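PDB 3OQQ: putative lipoprotein from Bacteroides ovatus, which is of unknown function but is probably exported as a lipoprotein and binds calcium ions. Local coordinates for residues A[23-28]-A[49-54]. Residues are numbered along the deposited sequence; the frame is centred on the assembly and turned at random.
Sequences VNVYSD and LTLNVP
S27, just past the end of strand 23-26, meets P54, the last residue of strand 46-54. CB comes against the CD-CG side of the proline, 3.7 Å from P54 CD and 4.1 Å from P54 CG. OG, set between the backbone N and the carbonyl carbon (chi1 60°), stays 4.1 Å from P54 CG, a van der Waals distance. S27 OG donates to D28 OD1 at 2.9 Å, meeting it nearly along the carboxylate C-O bond, and also makes a weak hydrogen bond with S35 O. Replacing S27 by an alanine removes the hydroxyl and would probably leave the D28 carboxylate without this donor and freer to turn.

Deeper in, V25 CG1 lies 4.1 Å from L51 CD1; with CG1 anti to the backbone N (chi1 -179°), this is the branch that reaches the leucine. V38 touches both residues, and L103 and V101 pack on V25 and L51 respectively. The CA atoms of V25 and L51 are 9.7 Å apart, too far for backbone pairing, and the end-to-end directions of 25-27 and 51-54 differ by 24°. The strands connect through 59-65, 71-80 and 96-104, consistent with a curl that faces them across an apolar interior, where cohesion is dispersive.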
loop_
_atom_site.group_PDB
_atom_site.type_symbol
_atom_site.label_atom_id
_atom_site.label_comp_id
_atom_site.label_asym_id
_atom_site.label_seq_id
_atom_site.Cartn_x
_atom_site.Cartn_y
_atom_site.Cartn_z
ATOM N N VAL A 23 -9.022 -20.948 6.655
ATOM C CA VAL A 23 -7.568 -20.966 6.749
ATOM C C VAL A 23 -6.956 -19.586 6.430
ATOM O O VAL A 23 -7.578 -18.744 5.787
ATOM C CB VAL A 23 -6.952 -22.094 5.855
ATOM C CG1 VAL A 23 -7.449 -23.480 6.284
ATOM C CG2 VAL A 23 -7.223 -21.857 4.364
ATOM N N ASN A 24 -5.704 -19.403 6.840
ATOM C CA ASN A 24 -4.945 -18.196 6.556
ATOM C C ASN A 24 -3.710 -18.577 5.768
ATOM O O ASN A 24 -3.091 -19.583 6.082
ATOM C CB ASN A 24 -4.597 -17.487 7.846
ATOM C CG ASN A 24 -5.817 -16.960 8.547
ATOM O OD1 ASN A 24 -6.674 -16.311 7.953
ATOM N ND2 ASN A 24 -5.949 -17.274 9.813
ATOM N N VAL A 25 -3.396 -17.817 4.702
ATOM C CA VAL A 25 -2.239 -18.077 3.838
ATOM C C VAL A 25 -1.252 -16.919 3.999
ATOM O O VAL A 25 -1.658 -15.756 3.917
ATOM C CB VAL A 25 -2.655 -18.302 2.364
ATOM C CG1 VAL A 25 -1.441 -18.608 1.482
ATOM C CG2 VAL A 25 -3.712 -19.412 2.257
ATOM N N TYR A 26 0.030 -17.242 4.257
ATOM C CA TYR A 26 1.115 -16.269 4.496
ATOM C C TYR A 26 2.274 -16.469 3.518
ATOM O O TYR A 26 2.500 -17.593 3.058
ATOM C CB TYR A 26 1.668 -16.444 5.940
ATOM C CG TYR A 26 0.627 -16.317 7.035
ATOM C CD1 TYR A 26 -0.153 -17.408 7.415
ATOM C CD2 TYR A 26 0.445 -15.119 7.713
ATOM C CE1 TYR A 26 -1.143 -17.283 8.385
ATOM C CE2 TYR A 26 -0.546 -14.979 8.688
ATOM C CZ TYR A 26 -1.325 -16.069 9.031
ATOM O OH TYR A 26 -2.272 -15.947 10.021
ATOM N N SER A 27 3.032 -15.405 3.223
ATOM C CA SER A 27 4.214 -15.518 2.348
ATOM C C SER A 27 5.462 -15.922 3.176
ATOM O O SER A 27 6.526 -16.151 2.603
ATOM C CB SER A 27 4.462 -14.199 1.621
ATOM O OG SER A 27 4.687 -13.159 2.559
ATOM N N ASP A 28 5.324 -15.998 4.519
ATOM C CA ASP A 28 6.402 -16.333 5.466
ATOM C C ASP A 28 5.975 -17.404 6.463
ATOM O O ASP A 28 4.817 -17.395 6.876
ATOM C CB ASP A 28 6.800 -15.072 6.291
ATOM C CG ASP A 28 7.399 -13.903 5.529
ATOM O OD1 ASP A 28 6.739 -13.393 4.590
ATOM O OD2 ASP A 28 8.474 -13.422 5.940
ATOM N N LEU A 49 -6.232 -20.233 -5.966
ATOM C CA LEU A 49 -6.276 -18.782 -5.771
ATOM C C LEU A 49 -5.115 -18.086 -6.405
ATOM O O LEU A 49 -3.984 -18.570 -6.341
ATOM C CB LEU A 49 -6.261 -18.422 -4.275
ATOM C CG LEU A 49 -7.456 -18.794 -3.403
ATOM C CD1 LEU A 49 -7.129 -18.529 -1.956
ATOM C CD2 LEU A 49 -8.680 -17.992 -3.780
ATOM N N THR A 50 -5.379 -16.927 -6.972
ATOM C CA THR A 50 -4.343 -16.058 -7.502
ATOM C C THR A 50 -3.964 -15.124 -6.351
ATOM O O THR A 50 -4.841 -14.592 -5.654
ATOM C CB THR A 50 -4.827 -15.341 -8.774
ATOM O OG1 THR A 50 -5.030 -16.330 -9.784
ATOM C CG2 THR A 50 -3.831 -14.300 -9.275
ATOM N N LEU A 51 -2.663 -14.986 -6.106
ATOM C CA LEU A 51 -2.179 -14.159 -5.014
ATOM C C LEU A 51 -1.109 -13.179 -5.501
ATOM O O LEU A 51 -0.390 -13.450 -6.463
ATOM C CB LEU A 51 -1.610 -15.046 -3.879
ATOM C CG LEU A 51 -2.485 -16.177 -3.284
ATOM C CD1 LEU A 51 -1.668 -17.036 -2.338
ATOM C CD2 LEU A 51 -3.680 -15.637 -2.525
ATOM N N ASN A 52 -1.029 -12.031 -4.844
ATOM C CA ASN A 52 0.001 -11.030 -5.122
ATOM C C ASN A 52 1.068 -11.276 -4.047
ATOM O O ASN A 52 0.846 -10.977 -2.867
ATOM C CB ASN A 52 -0.606 -9.612 -5.106
ATOM C CG ASN A 52 0.381 -8.461 -5.086
ATOM O OD1 ASN A 52 1.585 -8.635 -4.919
ATOM N ND2 ASN A 52 -0.113 -7.242 -5.234
ATOM N N VAL A 53 2.182 -11.892 -4.437
ATOM C CA VAL A 53 3.213 -12.318 -3.493
ATOM C C VAL A 53 4.562 -11.595 -3.704
ATOM O O VAL A 53 4.801 -11.160 -4.827
ATOM C CB VAL A 53 3.423 -13.874 -3.592
ATOM C CG1 VAL A 53 2.139 -14.628 -3.303
ATOM C CG2 VAL A 53 4.007 -14.313 -4.946
ATOM N N PRO A 54 5.512 -11.601 -2.713
ATOM C CA PRO A 54 6.861 -11.048 -2.973
ATOM C C PRO A 54 7.513 -11.729 -4.186
ATOM O O PRO A 54 7.296 -12.923 -4.398
ATOM C CB PRO A 54 7.621 -11.352 -1.671
ATOM C CG PRO A 54 6.552 -11.444 -0.624
ATOM C CD PRO A 54 5.410 -12.107 -1.323
#